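Local atomic coordinates of CofB (Escherichia coli, PDB entry 5AX6), a protein that serves as the minor pilin subunit of the CFA/III type IVb pilus and, as a homotrimer, probably takes part in pilus assembly. Residues V25-I30 against F103-I108; L296-G301 against S310-K315. All blocks are in the same frame, centred on the assembly; numbering follows the deposited sequence.

Contact 1: residues V25-I30 against F103-I108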
ATOM      1  N   VAL A  25     -22.416  22.111   8.891  1.00 16.02           N
ATOM      2  CA  VAL A  25     -23.769  21.618   8.647  1.00 15.93           C
ATOM      3  C   VAL A  25     -23.728  20.131   8.267  1.00 16.00           C
ATOM      4  O   VAL A  25     -24.596  19.347   8.677  1.00 17.43           O
ATOM      5  CB  VAL A  25     -24.466  22.431   7.535  1.00 17.33           C
ATOM      6  CG1 VAL A  25     -25.750  21.743   7.041  1.00 15.74           C
ATOM      7  CG2 VAL A  25     -24.795  23.827   8.036  1.00 16.57           C
ATOM      8  N   ALA A  26     -22.719  19.750   7.488  1.00 16.61           N
ATOM      9  CA  ALA A  26     -22.638  18.373   6.972  1.00 21.36           C
ATOM     10  C   ALA A  26     -22.128  17.347   7.995  1.00 23.26           C
ATOM     11  O   ALA A  26     -21.971  16.161   7.671  1.00 21.20           O
ATOM     12  CB  ALA A  26     -21.768  18.340   5.737  1.00 17.64           C
ATOM     13  N   GLU A  27     -21.856  17.781   9.224  1.00 18.03           N
ATOM     14  CA  GLU A  27     -21.474  16.826  10.266  1.00 20.79           C
ATOM     15  C   GLU A  27     -22.557  16.730  11.329  1.00 24.16           C
ATOM     16  O   GLU A  27     -22.668  17.601  12.183  1.00 23.16           O
ATOM     17  CB  GLU A  27     -20.131  17.217  10.911  1.00 18.12           C
ATOM     18  CG  GLU A  27     -18.967  17.144   9.950  1.00 23.58           C
ATOM     19  CD  GLU A  27     -17.639  17.611  10.553  1.00 26.89           C
ATOM     20  OE1 GLU A  27     -17.570  17.839  11.781  1.00 20.70           O
ATOM     21  OE2 GLU A  27     -16.664  17.747   9.783  1.00 22.35           O
ATOM     22  N   GLU A  28     -23.363  15.672  11.289  1.00 19.74           N
ATOM     23  CA  GLU A  28     -24.376  15.506  12.317  1.00 20.55           C
ATOM     24  C   GLU A  28     -23.753  15.102  13.644  1.00 23.49           C
ATOM     25  O   GLU A  28     -24.234  15.495  14.709  1.00 23.80           O
ATOM     26  CB  GLU A  28     -25.423  14.477  11.896  1.00 24.24           C
ATOM     27  CG  GLU A  28     -26.467  14.252  12.963  1.00 29.61           C
ATOM     28  CD  GLU A  28     -27.805  13.839  12.383  1.00 36.46           C
ATOM     29  OE1 GLU A  28     -27.934  13.819  11.140  1.00 41.56           O
ATOM     30  OE2 GLU A  28     -28.725  13.541  13.172  1.00 36.28           O
ATOM     31  N   GLN A  29     -22.691  14.305  13.570  1.00 18.68           N
ATOM     32  CA  GLN A  29     -21.881  13.971  14.731  1.00 22.08           C
ATOM     33  C   GLN A  29     -20.571  14.745  14.633  1.00 24.53           C
ATOM     34  O   GLN A  29     -19.916  14.722  13.591  1.00 21.25           O
ATOM     35  CB  GLN A  29     -21.612  12.464  14.800  1.00 23.27           C
ATOM     36  CG  GLN A  29     -22.872  11.612  14.971  1.00 23.24           C
ATOM     37  CD  GLN A  29     -23.579  11.843  16.304  1.00 29.61           C
ATOM     38  OE1 GLN A  29     -24.666  12.432  16.358  1.00 36.57           O
ATOM     39  NE2 GLN A  29     -22.973  11.368  17.381  1.00 30.83           N
ATOM     40  N   ILE A  30     -20.192  15.444  15.698  1.00 21.05           N
ATOM     41  CA  ILE A  30     -18.967  16.243  15.648  1.00 18.76           C
ATOM     42  C   ILE A  30     -18.019  15.887  16.774  1.00 21.31           C
ATOM     43  O   ILE A  30     -18.445  15.380  17.809  1.00 22.40           O
ATOM     44  CB  ILE A  30     -19.257  17.765  15.723  1.00 20.85           C
ATOM     45  CG1 ILE A  30     -20.035  18.097  16.993  1.00 19.15           C
ATOM     46  CG2 ILE A  30     -20.045  18.204  14.518  1.00 20.70           C
ATOM     47  CD1 ILE A  30     -20.220  19.593  17.213  1.00 23.65           C
ATOM     48  N   PHE A 103     -14.880  22.925  19.452  1.00 19.70           N
ATOM     49  CA  PHE A 103     -14.666  22.074  18.282  1.00 22.65           C
ATOM     50  C   PHE A 103     -13.207  21.630  18.187  1.00 26.68           C
ATOM     51  O   PHE A 103     -12.298  22.399  18.492  1.00 22.55           O
ATOM     52  CB  PHE A 103     -15.099  22.808  17.012  1.00 19.20           C
ATOM     53  CG  PHE A 103     -16.477  23.403  17.114  1.00 25.34           C
ATOM     54  CD1 PHE A 103     -17.578  22.586  17.296  1.00 20.82           C
ATOM     55  CD2 PHE A 103     -16.667  24.775  17.051  1.00 22.50           C
ATOM     56  CE1 PHE A 103     -18.850  23.120  17.402  1.00 19.52           C
ATOM     57  CE2 PHE A 103     -17.940  25.315  17.153  1.00 20.61           C
ATOM     58  CZ  PHE A 103     -19.023  24.497  17.337  1.00 19.30           C
ATOM     59  N   SER A 104     -12.972  20.384  17.779  1.00 22.73           N
ATOM     60  CA  SER A 104     -11.600  19.862  17.736  1.00 23.25           C
ATOM     61  C   SER A 104     -10.806  20.482  16.606  1.00 27.33           C
ATOM     62  O   SER A 104      -9.582  20.482  16.641  1.00 27.31           O
ATOM     63  CB  SER A 104     -11.584  18.334  17.595  1.00 27.27           C
ATOM     64  OG  SER A 104     -12.189  17.932  16.381  1.00 31.63           O
ATOM     65  N   LYS A 105     -11.514  21.014  15.615  1.00 22.05           N
ATOM     66  CA  LYS A 105     -10.913  21.677  14.466  1.00 26.28           C
ATOM     67  C   LYS A 105     -11.647  22.986  14.214  1.00 30.33           C
ATOM     68  O   LYS A 105     -12.794  23.118  14.616  1.00 28.52           O
ATOM     69  CB  LYS A 105     -11.021  20.783  13.235  1.00 31.37           C
ATOM     70  CG  LYS A 105     -12.495  20.543  12.844  1.00 38.66           C
ATOM     71  CD  LYS A 105     -12.654  19.621  11.637  1.00 46.79           C
ATOM     72  CE  LYS A 105     -14.107  19.146  11.475  1.00 37.73           C
ATOM     73  NZ  LYS A 105     -14.189  18.001  10.514  1.00 29.39           N
ATOM     74  N   ASP A 106     -11.025  23.940  13.531  1.00 21.29           N
ATOM     75  CA  ASP A 106     -11.744  25.156  13.139  1.00 23.14           C
ATOM     76  C   ASP A 106     -12.474  24.971  11.814  1.00 23.88           C
ATOM     77  O   ASP A 106     -11.856  24.699  10.791  1.00 26.72           O
ATOM     78  CB  ASP A 106     -10.787  26.342  13.024  1.00 21.48           C
ATOM     79  CG  ASP A 106     -10.106  26.663  14.335  1.00 26.59           C
ATOM     80  OD1 ASP A 106     -10.819  27.004  15.301  1.00 25.28           O
ATOM     81  OD2 ASP A 106      -8.865  26.569  14.397  1.00 30.38           O
ATOM     82  N   TYR A 107     -13.790  25.126  11.822  1.00 19.44           N
ATOM     83  CA  TYR A 107     -14.528  25.120  10.561  1.00 17.50           C
ATOM     84  C   TYR A 107     -14.264  26.411   9.815  1.00 22.96           C
ATOM     85  O   TYR A 107     -14.014  26.416   8.609  1.00 19.87           O
ATOM     86  CB  TYR A 107     -16.021  24.940  10.822  1.00 17.41           C
ATOM     87  CG  TYR A 107     -16.329  23.604  11.437  1.00 20.49           C
ATOM     88  CD1 TYR A 107     -16.546  22.474  10.640  1.00 20.70           C
ATOM     89  CD2 TYR A 107     -16.389  23.459  12.812  1.00 18.79           C
ATOM     90  CE1 TYR A 107     -16.825  21.236  11.211  1.00 20.00           C
ATOM     91  CE2 TYR A 107     -16.660  22.230  13.394  1.00 22.32           C
ATOM     92  CZ  TYR A 107     -16.874  21.126  12.593  1.00 25.70           C
ATOM     93  OH  TYR A 107     -17.144  19.920  13.191  1.00 24.50           O
ATOM     94  N   ILE A 108     -14.337  27.514  10.554  1.00 19.78           N
ATOM     95  CA  ILE A 108     -13.948  28.819  10.050  1.00 20.89           C
ATOM     96  C   ILE A 108     -13.026  29.449  11.093  1.00 20.90           C
ATOM     97  O   ILE A 108     -13.052  29.059  12.256  1.00 19.54           O
ATOM     98  CB  ILE A 108     -15.161  29.732   9.793  1.00 18.69           C
ATOM     99  CG1 ILE A 108     -15.933  29.967  11.094  1.00 20.32           C
ATOM    100  CG2 ILE A 108     -16.080  29.111   8.727  1.00 19.82           C
ATOM    101  CD1 ILE A 108     -17.171  30.872  10.940  1.00 17.10           C
TER
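In the pilin domain, the turn that leads from the N-terminal helix 4-25 into the strand 29-34 meets the loop 103-108 chiefly through the carboxylate of Glu27, which engages Tyr107 and Lys105 with one oxygen each. The Tyr107 hydroxyl donates to Glu27 OE1 in a short bond, OH to OE1 2.5 Å, reaching the oxygen from above the carboxylate plane, about 40° out of it. The ammonium group of Lys105 takes the other oxygen in a salt bridge, NZ to Glu27 OE2 2.6 Å, and uses the syn lone pair. Glutamate suits the place because its chain, extended beyond CG (chi2 177°), carries the carboxylate to the loop, where the equally extended chain of Lys105 arrives from the opposite direction. The carboxylate lies at the edge of the Tyr107 ring, the two planes 63° apart.

Beside this polar group Ile30 adds an apolar one. Its CD1 meets the edge of the Phe103 ring at CE1, 3.8 Å away, while its CG2 branch lies 3.6 Å from Tyr107 OH. Phe24, near the end of the helix, meets both aromatic rings, edge-to-face with Tyr107. The second subunit comes close as well: its Arg240 forms a long, weak ion pair with Glu27 OE1, and its Asp238 brings a like charge near OE2.

Two short bonds, one to each oxygen, should fix the rotation of the carboxylate, and the lysine charge, with a weak addition from the distant arginine, probably helps to keep Glu27 ionised despite its burial and the nearby aspartate.

Contact 2: residues L296-G301 against S310-K315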
ATOM      1  N   LEU A 296       4.959  -5.266   5.679  1.00 18.96           N
ATOM      2  CA  LEU A 296       6.020  -4.258   5.637  1.00 19.38           C
ATOM      3  C   LEU A 296       5.685  -3.216   6.682  1.00 19.30           C
ATOM      4  O   LEU A 296       4.745  -2.442   6.509  1.00 17.24           O
ATOM      5  CB  LEU A 296       6.131  -3.589   4.262  1.00 21.39           C
ATOM      6  CG  LEU A 296       7.042  -4.149   3.183  1.00 27.01           C
ATOM      7  CD1 LEU A 296       7.004  -3.239   1.937  1.00 23.26           C
ATOM      8  CD2 LEU A 296       8.458  -4.307   3.733  1.00 21.49           C
ATOM      9  N   THR A 297       6.469  -3.190   7.750  1.00 18.30           N
ATOM     10  CA  THR A 297       6.128  -2.433   8.943  1.00 18.90           C
ATOM     11  C   THR A 297       7.191  -1.406   9.278  1.00 21.06           C
ATOM     12  O   THR A 297       8.383  -1.689   9.170  1.00 20.52           O
ATOM     13  CB  THR A 297       5.961  -3.377  10.133  1.00 20.33           C
ATOM     14  OG1 THR A 297       4.984  -4.368   9.799  1.00 25.86           O
ATOM     15  CG2 THR A 297       5.538  -2.622  11.384  1.00 25.27           C
ATOM     16  N   GLN A 298       6.768  -0.217   9.698  1.00 17.11           N
ATOM     17  CA  GLN A 298       7.724   0.806  10.087  1.00 16.29           C
ATOM     18  C   GLN A 298       8.038   0.679  11.569  1.00 21.72           C
ATOM     19  O   GLN A 298       7.127   0.628  12.397  1.00 19.58           O
ATOM     20  CB  GLN A 298       7.199   2.208   9.791  1.00 18.82           C
ATOM     21  CG  GLN A 298       8.281   3.280   9.962  1.00 19.39           C
ATOM     22  CD  GLN A 298       7.731   4.677   9.755  1.00 19.50           C
ATOM     23  OE1 GLN A 298       6.523   4.889   9.846  1.00 18.63           O
ATOM     24  NE2 GLN A 298       8.614   5.637   9.473  1.00 19.71           N
ATOM     25  N   ILE A 299       9.323   0.616  11.898  1.00 20.04           N
ATOM     26  CA  ILE A 299       9.742   0.458  13.289  1.00 21.41           C
ATOM     27  C   ILE A 299      10.801   1.505  13.660  1.00 23.04           C
ATOM     28  O   ILE A 299      11.432   2.114  12.794  1.00 18.37           O
ATOM     29  CB  ILE A 299      10.295  -0.959  13.566  1.00 21.27           C
ATOM     30  CG1 ILE A 299      11.516  -1.237  12.687  1.00 22.98           C
ATOM     31  CG2 ILE A 299       9.203  -2.019  13.373  1.00 21.57           C
ATOM     32  CD1 ILE A 299      12.177  -2.575  12.953  1.00 24.41           C
ATOM     33  N   GLU A 300      10.981   1.723  14.956  1.00 22.08           N
ATOM     34  CA  GLU A 300      11.947   2.701  15.421  1.00 17.76           C
ATOM     35  C   GLU A 300      13.356   2.158  15.260  1.00 21.21           C
ATOM     36  O   GLU A 300      13.580   0.956  15.377  1.00 22.74           O
ATOM     37  CB  GLU A 300      11.688   3.050  16.890  1.00 26.64           C
ATOM     38  CG  GLU A 300      10.436   3.855  17.122  1.00 31.47           C
ATOM     39  CD  GLU A 300      10.626   5.345  16.857  1.00 43.62           C
ATOM     40  OE1 GLU A 300      11.680   5.748  16.303  1.00 35.32           O
ATOM     41  OE2 GLU A 300       9.710   6.119  17.213  1.00 44.11           O
ATOM     42  N   GLY A 301      14.296   3.052  14.989  1.00 19.91           N
ATOM     43  CA  GLY A 301      15.697   2.692  14.924  1.00 26.67           C
ATOM     44  C   GLY A 301      16.580   3.874  15.273  1.00 28.80           C
ATOM     45  O   GLY A 301      16.101   4.925  15.686  1.00 27.26           O
ATOM     46  N   SER A 310      14.014   5.759  11.751  1.00 21.58           N
ATOM     47  CA  SER A 310      13.139   4.606  11.618  1.00 17.88           C
ATOM     48  C   SER A 310      13.572   3.794  10.408  1.00 15.03           C
ATOM     49  O   SER A 310      14.427   4.221   9.638  1.00 17.90           O
ATOM     50  CB  SER A 310      11.661   5.019  11.487  1.00 19.37           C
ATOM     51  OG  SER A 310      11.423   5.709  10.270  1.00 21.93           O
ATOM     52  N   LEU A 311      12.967   2.621  10.259  1.00 19.43           N
ATOM     53  CA  LEU A 311      13.219   1.779   9.110  1.00 17.19           C
ATOM     54  C   LEU A 311      11.985   0.946   8.845  1.00 17.80           C
ATOM     55  O   LEU A 311      11.027   0.957   9.631  1.00 19.02           O
ATOM     56  CB  LEU A 311      14.445   0.880   9.343  1.00 20.16           C
ATOM     57  CG  LEU A 311      14.275  -0.215  10.402  1.00 19.49           C
ATOM     58  CD1 LEU A 311      15.225  -1.374  10.111  1.00 21.48           C
ATOM     59  CD2 LEU A 311      14.505   0.317  11.821  1.00 21.25           C
ATOM     60  N   ILE A 312      12.003   0.250   7.717  1.00 17.41           N
ATOM     61  CA  ILE A 312      10.946  -0.682   7.346  1.00 17.09           C
ATOM     62  C   ILE A 312      11.427  -2.101   7.605  1.00 18.24           C
ATOM     63  O   ILE A 312      12.592  -2.410   7.346  1.00 17.35           O
ATOM     64  CB  ILE A 312      10.577  -0.565   5.857  1.00 17.62           C
ATOM     65  CG1 ILE A 312      10.091   0.847   5.562  1.00 23.64           C
ATOM     66  CG2 ILE A 312       9.500  -1.606   5.506  1.00 25.51           C
ATOM     67  CD1 ILE A 312       9.011   1.275   6.481  1.00 21.03           C
ATOM     68  N   LYS A 313      10.533  -2.945   8.101  1.00 18.99           N
ATOM     69  CA  LYS A 313      10.854  -4.352   8.361  1.00 19.04           C
ATOM     70  C   LYS A 313       9.819  -5.251   7.689  1.00 16.91           C
ATOM     71  O   LYS A 313       8.612  -5.093   7.901  1.00 18.58           O
ATOM     72  CB  LYS A 313      10.910  -4.621   9.874  1.00 21.42           C
ATOM     73  CG  LYS A 313      11.235  -6.068  10.236  1.00 19.59           C
ATOM     74  CD  LYS A 313      11.343  -6.232  11.750  1.00 22.82           C
ATOM     75  CE  LYS A 313      11.643  -7.684  12.124  1.00 28.38           C
ATOM     76  NZ  LYS A 313      11.696  -7.854  13.598  1.00 28.42           N
ATOM     77  N   LEU A 314      10.289  -6.186   6.865  1.00 16.91           N
ATOM     78  CA  LEU A 314       9.402  -7.165   6.253  1.00 16.31           C
ATOM     79  C   LEU A 314       9.347  -8.377   7.177  1.00 20.21           C
ATOM     80  O   LEU A 314      10.363  -9.045   7.383  1.00 18.28           O
ATOM     81  CB  LEU A 314       9.900  -7.561   4.856  1.00 16.60           C
ATOM     82  CG  LEU A 314       9.058  -8.587   4.094  1.00 19.63           C
ATOM     83  CD1 LEU A 314       7.660  -8.064   3.801  1.00 17.62           C
ATOM     84  CD2 LEU A 314       9.755  -8.981   2.792  1.00 19.00           C
ATOM     85  N   LYS A 315       8.175  -8.660   7.739  1.00 16.96           N
ATOM     86  CA  LYS A 315       8.075  -9.668   8.788  1.00 20.09           C
ATOM     87  C   LYS A 315       6.811 -10.508   8.735  1.00 24.21           C
ATOM     88  O   LYS A 315       5.797 -10.101   8.144  1.00 21.15           O
ATOM     89  CB  LYS A 315       8.155  -8.988  10.159  1.00 21.70           C
ATOM     90  CG  LYS A 315       6.991  -8.042  10.443  1.00 24.71           C
ATOM     91  CD  LYS A 315       7.125  -7.386  11.819  1.00 32.50           C
ATOM     92  CE  LYS A 315       5.823  -6.711  12.235  1.00 38.19           C
ATOM     93  NZ  LYS A 315       4.661  -7.671  12.233  1.00 47.12           N
TER
HETATM   94  O   HOH W   1       3.145  -5.341  11.284  1.00 35.05           O
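Placed between its backbone N and carbonyl carbon (chi1 67°), the hydroxyl of Ser310 faces the amide of Gln298, whose extended side chain, with CG anti to the backbone N (chi1 -170°), runs out to meet it. Gln298 NE2 donates to Ser310 OG over 2.9 Å, with the oxygen tilted 22° from the amide plane. A small hydroxyl and a long amide thus make a polar bridge between strands where both residues are buried.

The backbones form an antiparallel hairpin. Thr297 with Lys313 and Ile299 with Leu311 are the hydrogen-bonded pairs, each joined by two N-H to O=C bonds; the shortest runs from Lys313 N to Thr297 O, 2.7 Å. On the face that carries Leu296, Gln298, Ile312 and Leu314, Leu296 CD2 presses on Ile312 CG2 at 3.4 Å, a tight carbon pair, and lies 3.7 Å from Leu314 CB. The branched side chains of Leu296, Ile312 and Leu314 supply the methyl groups that interlock here, with Gln298 the polar member of that face. On the other face Ile299 CG1 is tight against Leu311 CD2 at 3.5 Å, and Ile299 CD1 rests against Lys313 CB, while the extended Lys313 chain carries NZ away to a hydrogen bond with Gly319 O. Lys315 CE lies 3.5 Å from Thr297 OG1, and one water joins that hydroxyl to Lys315 NZ, accepting from the ammonium group.

Within the chain, strand 294-302 is the middle of a three-stranded antiparallel sheet, between 282-285 and 308-315, in the beta-repeat domain. The sheet runs on into neighbouring subunits: Ile312 and Lys313 pair in parallel with a strand of the third subunit, Gly301 antiparallel with one of the second, and Leu296 packs on Leu296 of the second subunit.

From the N terminus, the chain leaves helix 4-25 and enters contact 1 at once; the 72 residues between the segments, which include the rest of the hairpin begun at 29, form a long loop closed when 103-108 returns to the turn after the helix. The rest of the pilin domain, with most of its seven-stranded sheet, comes next, and only then does the beta-repeat domain bring contact 2, a local hairpin closed over eight residues. The two are in series, neither nesting nor crossing, with nearest atoms about 23 Å apart. Contact 1 ties a loop to the turn and strand start that follow the helix; contact 2 joins adjacent strands. Both touch the second subunit, linking separate domains to the trimer.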